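Long-range contacts in beta-N-acetylhexosaminidase (Bacteroides fragilis, PDB 4PYS), which probably removes terminal beta-linked N-acetylhexosamine residues from glycans by hydrolysis, as a family 20 glycoside hydrolase with a TIM-barrel catalytic domain: residues N272-V277 / D329-K334; A284-G289 / K334-I339. All coordinates share one frame; numbering follows the deposited sequence.

Interaction 1: N272-V277 / D329-K334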
loop_
_atom_site.group_PDB
_atom_site.type_symbol
_atom_site.label_atom_id
_atom_site.label_comp_id
_atom_site.label_asym_id
_atom_site.label_seq_id
_atom_site.Cartn_x
_atom_site.Cartn_y
_atom_site.Cartn_z
ATOM N N ASN A 272 -19.980 -5.336 -13.794
ATOM C CA ASN A 272 -19.500 -4.552 -14.930
ATOM C C ASN A 272 -18.368 -3.608 -14.521
ATOM O O ASN A 272 -17.394 -3.433 -15.259
ATOM C CB ASN A 272 -20.650 -3.777 -15.581
ATOM C CG ASN A 272 -21.652 -4.694 -16.277
ATOM O OD1 ASN A 272 -21.331 -5.830 -16.626
ATOM N ND2 ASN A 272 -22.873 -4.203 -16.477
ATOM N N VAL A 273 -18.497 -3.007 -13.341
ATOM C CA VAL A 273 -17.441 -2.141 -12.818
ATOM C C VAL A 273 -16.160 -2.945 -12.586
ATOM O O VAL A 273 -15.073 -2.524 -12.970
ATOM C CB VAL A 273 -17.855 -1.440 -11.506
ATOM C CG1 VAL A 273 -16.652 -0.752 -10.859
ATOM C CG2 VAL A 273 -18.957 -0.433 -11.765
ATOM N N LEU A 274 -16.291 -4.113 -11.971
ATOM C CA LEU A 274 -15.117 -4.936 -11.697
ATOM C C LEU A 274 -14.470 -5.458 -12.984
ATOM O O LEU A 274 -13.256 -5.690 -13.024
ATOM C CB LEU A 274 -15.468 -6.093 -10.759
ATOM C CG LEU A 274 -15.776 -5.701 -9.314
ATOM C CD1 LEU A 274 -15.951 -6.929 -8.486
ATOM C CD2 LEU A 274 -14.657 -4.869 -8.730
ATOM N N ASP A 275 -15.276 -5.643 -14.026
ATOM C CA ASP A 275 -14.745 -6.010 -15.336
ATOM C C ASP A 275 -13.709 -4.971 -15.773
ATOM O O ASP A 275 -12.601 -5.323 -16.177
ATOM C CB ASP A 275 -15.860 -6.127 -16.384
ATOM C CG ASP A 275 -16.606 -7.454 -16.310
ATOM O OD1 ASP A 275 -16.204 -8.325 -15.512
ATOM O OD2 ASP A 275 -17.592 -7.635 -17.060
ATOM N N GLU A 276 -14.058 -3.691 -15.662
ATOM C CA GLU A 276 -13.144 -2.631 -16.076
ATOM C C GLU A 276 -11.971 -2.487 -15.121
ATOM O O GLU A 276 -10.828 -2.308 -15.555
ATOM C CB GLU A 276 -13.882 -1.302 -16.262
ATOM C CG GLU A 276 -14.681 -1.283 -17.566
ATOM C CD GLU A 276 -15.179 0.095 -17.962
ATOM O OE1 GLU A 276 -14.450 1.088 -17.765
ATOM O OE2 GLU A 276 -16.308 0.177 -18.484
ATOM N N VAL A 277 -12.253 -2.578 -13.826
ATOM C CA VAL A 277 -11.194 -2.547 -12.822
ATOM C C VAL A 277 -10.154 -3.640 -13.078
ATOM O O VAL A 277 -8.951 -3.403 -12.970
ATOM C CB VAL A 277 -11.763 -2.648 -11.400
ATOM C CG1 VAL A 277 -10.642 -2.800 -10.376
ATOM C CG2 VAL A 277 -12.565 -1.403 -11.076
ATOM N N ASP A 329 -16.705 -14.381 -5.752
ATOM C CA ASP A 329 -16.794 -15.475 -6.715
ATOM C C ASP A 329 -16.568 -14.962 -8.129
ATOM O O ASP A 329 -15.946 -15.638 -8.951
ATOM C CB ASP A 329 -18.132 -16.205 -6.618
ATOM C CG ASP A 329 -18.011 -17.535 -5.901
ATOM O OD1 ASP A 329 -17.373 -18.456 -6.459
ATOM O OD2 ASP A 329 -18.554 -17.657 -4.783
ATOM N N TYR A 330 -17.069 -13.763 -8.407
ATOM C CA TYR A 330 -16.856 -13.145 -9.705
ATOM C C TYR A 330 -15.367 -12.900 -9.941
ATOM O O TYR A 330 -14.839 -13.194 -11.020
ATOM C CB TYR A 330 -17.612 -11.825 -9.810
ATOM C CG TYR A 330 -17.642 -11.312 -11.217
ATOM C CD1 TYR A 330 -18.353 -11.995 -12.192
ATOM C CD2 TYR A 330 -16.942 -10.166 -11.587
ATOM C CE1 TYR A 330 -18.386 -11.557 -13.490
ATOM C CE2 TYR A 330 -16.972 -9.712 -12.900
ATOM C CZ TYR A 330 -17.697 -10.421 -13.843
ATOM O OH TYR A 330 -17.754 -10.001 -15.156
ATOM N N LEU A 331 -14.701 -12.353 -8.929
ATOM C CA LEU A 331 -13.268 -12.118 -9.010
ATOM C C LEU A 331 -12.535 -13.447 -9.181
ATOM O O LEU A 331 -11.560 -13.533 -9.928
ATOM C CB LEU A 331 -12.768 -11.371 -7.777
ATOM C CG LEU A 331 -13.095 -9.880 -7.759
ATOM C CD1 LEU A 331 -12.589 -9.252 -6.481
ATOM C CD2 LEU A 331 -12.480 -9.204 -8.977
ATOM N N LYS A 332 -13.031 -14.483 -8.510
ATOM C CA LYS A 332 -12.424 -15.809 -8.603
ATOM C C LYS A 332 -12.415 -16.332 -10.039
ATOM O O LYS A 332 -11.408 -16.876 -10.497
ATOM C CB LYS A 332 -13.131 -16.805 -7.679
ATOM C CG LYS A 332 -12.459 -18.170 -7.632
ATOM C CD LYS A 332 -13.043 -19.041 -6.542
ATOM C CE LYS A 332 -12.526 -20.465 -6.654
ATOM N NZ LYS A 332 -13.062 -21.324 -5.565
ATOM N N GLN A 333 -13.520 -16.152 -10.756
ATOM C CA GLN A 333 -13.592 -16.625 -12.142
ATOM C C GLN A 333 -12.733 -15.754 -13.063
ATOM O O GLN A 333 -12.460 -16.122 -14.200
ATOM C CB GLN A 333 -15.046 -16.740 -12.632
ATOM C CG GLN A 333 -15.723 -15.437 -13.056
ATOM C CD GLN A 333 -17.218 -15.623 -13.330
ATOM O OE1 GLN A 333 -17.930 -16.252 -12.546
ATOM N NE2 GLN A 333 -17.693 -15.075 -14.446
ATOM N N LYS A 334 -12.292 -14.608 -12.551
ATOM C CA LYS A 334 -11.351 -13.748 -13.265
ATOM C C LYS A 334 -9.907 -14.009 -12.849
ATOM O O LYS A 334 -8.985 -13.355 -13.336
ATOM C CB LYS A 334 -11.671 -12.280 -13.006
ATOM C CG LYS A 334 -12.997 -11.836 -13.573
ATOM C CD LYS A 334 -13.088 -10.333 -13.522
ATOM C CE LYS A 334 -13.827 -9.816 -14.729
ATOM N NZ LYS A 334 -13.139 -10.103 -16.023
HETATM O O HOH W 1 -20.326 -8.637 -15.902
HETATM O O HOH W 2 -11.755 -7.819 -17.032
#

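Interaction 2: A284-G289 / K334-I339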
loop_
_atom_site.group_PDB
_atom_site.type_symbol
_atom_site.label_atom_id
_atom_site.label_comp_id
_atom_site.label_asym_id
_atom_site.label_seq_id
_atom_site.Cartn_x
_atom_site.Cartn_y
_atom_site.Cartn_z
ATOM N N ALA A 284 -3.099 -9.174 -8.801
ATOM C CA ALA A 284 -3.738 -10.430 -8.433
ATOM C C ALA A 284 -4.782 -10.229 -7.330
ATOM O O ALA A 284 -5.682 -11.068 -7.151
ATOM C CB ALA A 284 -2.688 -11.432 -7.991
ATOM N N TYR A 285 -4.644 -9.125 -6.598
ATOM C CA TYR A 285 -5.530 -8.793 -5.489
ATOM C C TYR A 285 -6.398 -7.571 -5.787
ATOM O O TYR A 285 -5.897 -6.521 -6.208
ATOM C CB TYR A 285 -4.695 -8.449 -4.256
ATOM C CG TYR A 285 -3.901 -9.606 -3.730
ATOM C CD1 TYR A 285 -4.441 -10.460 -2.784
ATOM C CD2 TYR A 285 -2.600 -9.831 -4.161
ATOM C CE1 TYR A 285 -3.719 -11.519 -2.288
ATOM C CE2 TYR A 285 -1.865 -10.892 -3.665
ATOM C CZ TYR A 285 -2.433 -11.735 -2.734
ATOM O OH TYR A 285 -1.716 -12.802 -2.230
ATOM N N ILE A 286 -7.695 -7.694 -5.529
ATOM C CA ILE A 286 -8.602 -6.545 -5.638
ATOM C C ILE A 286 -9.310 -6.397 -4.304
ATOM O O ILE A 286 -9.830 -7.384 -3.772
ATOM C CB ILE A 286 -9.669 -6.784 -6.725
ATOM C CG1 ILE A 286 -9.018 -7.151 -8.064
ATOM C CG2 ILE A 286 -10.582 -5.559 -6.865
ATOM C CD1 ILE A 286 -8.284 -5.993 -8.746
ATOM N N HIS A 287 -9.343 -5.182 -3.765
ATOM C CA HIS A 287 -9.932 -4.951 -2.450
ATOM C C HIS A 287 -11.384 -4.522 -2.659
ATOM O O HIS A 287 -11.647 -3.603 -3.429
ATOM C CB HIS A 287 -9.167 -3.841 -1.732
ATOM C CG HIS A 287 -9.307 -3.856 -0.238
ATOM N ND1 HIS A 287 -10.527 -3.791 0.404
ATOM C CD2 HIS A 287 -8.370 -3.894 0.742
ATOM C CE1 HIS A 287 -10.338 -3.815 1.711
ATOM N NE2 HIS A 287 -9.037 -3.872 1.943
ATOM N N LEU A 288 -12.320 -5.184 -1.989
ATOM C CA LEU A 288 -13.737 -4.860 -2.162
ATOM C C LEU A 288 -14.334 -4.193 -0.924
ATOM O O LEU A 288 -15.554 -4.085 -0.800
ATOM C CB LEU A 288 -14.540 -6.113 -2.525
ATOM C CG LEU A 288 -14.163 -6.771 -3.851
ATOM C CD1 LEU A 288 -15.019 -8.010 -4.107
ATOM C CD2 LEU A 288 -14.284 -5.771 -5.010
ATOM N N GLY A 289 -13.481 -3.730 -0.016
ATOM C CA GLY A 289 -13.961 -3.120 1.215
ATOM C C GLY A 289 -14.766 -4.081 2.068
ATOM O O GLY A 289 -14.232 -5.034 2.621
ATOM N N LYS A 334 -12.292 -14.608 -12.551
ATOM C CA LYS A 334 -11.351 -13.748 -13.265
ATOM C C LYS A 334 -9.907 -14.009 -12.849
ATOM O O LYS A 334 -8.985 -13.355 -13.336
ATOM C CB LYS A 334 -11.671 -12.280 -13.006
ATOM C CG LYS A 334 -12.997 -11.836 -13.573
ATOM C CD LYS A 334 -13.088 -10.333 -13.522
ATOM C CE LYS A 334 -13.827 -9.816 -14.729
ATOM N NZ LYS A 334 -13.139 -10.103 -16.023
ATOM N N GLY A 335 -9.713 -14.954 -11.934
ATOM C CA GLY A 335 -8.374 -15.284 -11.475
ATOM C C GLY A 335 -7.796 -14.313 -10.465
ATOM O O GLY A 335 -6.578 -14.266 -10.277
ATOM N N ARG A 336 -8.653 -13.542 -9.800
ATOM C CA ARG A 336 -8.177 -12.609 -8.780
ATOM C C ARG A 336 -8.591 -13.063 -7.386
ATOM O O ARG A 336 -9.511 -13.878 -7.226
ATOM C CB ARG A 336 -8.717 -11.201 -9.042
ATOM C CG ARG A 336 -8.529 -10.726 -10.469
ATOM C CD ARG A 336 -7.049 -10.654 -10.880
ATOM N NE ARG A 336 -6.949 -10.261 -12.285
ATOM C CZ ARG A 336 -6.774 -9.011 -12.694
ATOM N NH1 ARG A 336 -6.641 -8.032 -11.810
ATOM N NH2 ARG A 336 -6.726 -8.736 -13.987
ATOM N N LYS A 337 -7.882 -12.553 -6.390
ATOM C CA LYS A 337 -8.246 -12.724 -4.990
ATOM C C LYS A 337 -8.992 -11.481 -4.522
ATOM O O LYS A 337 -8.760 -10.383 -5.031
ATOM C CB LYS A 337 -7.000 -12.961 -4.138
ATOM C CG LYS A 337 -6.353 -14.321 -4.437
ATOM C CD LYS A 337 -5.155 -14.605 -3.544
ATOM C CE LYS A 337 -4.607 -16.012 -3.800
ATOM N NZ LYS A 337 -5.649 -17.066 -3.617
ATOM N N ALA A 338 -9.895 -11.656 -3.564
ATOM C CA ALA A 338 -10.719 -10.549 -3.082
ATOM C C ALA A 338 -10.369 -10.222 -1.642
ATOM O O ALA A 338 -10.455 -11.093 -0.770
ATOM C CB ALA A 338 -12.183 -10.918 -3.191
ATOM N N ILE A 339 -9.980 -8.974 -1.377
ATOM C CA ILE A 339 -9.672 -8.574 -0.009
ATOM C C ILE A 339 -10.874 -7.849 0.586
ATOM O O ILE A 339 -11.481 -7.010 -0.080
ATOM C CB ILE A 339 -8.454 -7.627 0.071
ATOM C CG1 ILE A 339 -7.241 -8.234 -0.638
ATOM C CG2 ILE A 339 -8.109 -7.324 1.532
ATOM C CD1 ILE A 339 -6.082 -7.231 -0.842
#

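Interaction 1: N272-V277 / D329-K334
Y330 reaches across from helix 316-333 to the carboxylate of D275 on helix 264-280, the two side chains meeting at about a right angle. With CG anti to the backbone N (chi1 -168°), the tyrosine ring extends between the helices and presents its hydroxyl edge to OD1, which lies in the ring plane. OH donates to this oxygen, but the modelled OH-OD1 separation of 2.3 Å is too short to be trusted in detail. K334, at the C-terminal side of helix 316-333, bends at its last two torsions and brings its end alongside the same oxygen, with the ammonium only in a long, weak salt bridge, NZ to OD1 3.6 Å. Water reinforces both arms: one molecule donates to Y330 OH (3.0 Å) and N272 OD1, while another accepts from K334 NZ (2.9 Å) and donates to the carbonyl O of D275. Next to these polar groups, L274 places CD1 4.2 Å from L331 CG, their side chains crossing nearly at right angles, and L274 CB nears the edge of the Y330 ring. The helices are thus joined by an apolar contact with a hydrated polar border, where the lysine's nearby charge would be consistent with an ionised carboxylate, though the short OH-OD1 distance leaves the detailed geometry doubtful.

Interaction 2: A284-G289 / K334-I339
The side chains of H287 and I339 cross at about a right angle where the parallel strands 285-287 and 337-341 run side by side. I339 CG2 sits over one face of the imidazole in a CH-pi contact, 3.8 Å from the ring centroid and displaced toward the rim. H287 carries CG anti to its own backbone N (chi1 -158°), which turns the ring across I339; ND1 accepts in the ring plane from G289 N at 3.0 Å, and NE2 bonds to Q359, fixing the ring's rotation from two sides. The other branch of I339, CG1, lies beside its backbone N (chi1 -54°) and carries CD1 to within 3.9 Å of Y285 CB. Y285 in turn lies alongside K337, pointing the same way, with ring atom CE1 3.6 Å from the lysine CD. On the other face, I286 and A338 pack against L331 of helix 316-333; L288, following I286 and H287 in the chain, meets A338 CB with CD1. R336 brings its guanidinium near I286 CD1, with F281 O and C278 O as its hydrogen-bond partners. Straight backbone bonds knit the edges, from K337 N to A284 O (2.8 Å) through to L288 N to I339 O (2.8 Å). These are neighbouring strands, the fourth and fifth, of a TIM barrel: H287 faces the interior beside H165 and W341, and H287-L288-G289 opens the His-Xaa-Gly-Gly-Asp-Glu signature of family 20, whose Asp-Glu pair is catalytic in characterised family members.

From the N terminus, the chain runs through helix 264-280 into strand 285-287, continues through helix 302-310, returns along helix 316-333 and enters strand 337-341. Interaction 1 closes the loop from helix to helix and interaction 2 the loop from strand to strand; because their segments alternate, the two closures cross rather than nest. The zinc ligands C301 and C304 lie within both loops. Interaction 2 pairs the strands of one beta-alpha-beta unit, while interaction 1 sets its helix beside the preceding one on the barrel exterior. K334 belongs to both, and L331 joins the layers, its CD1 packing 3.6 Å from L288 CD1.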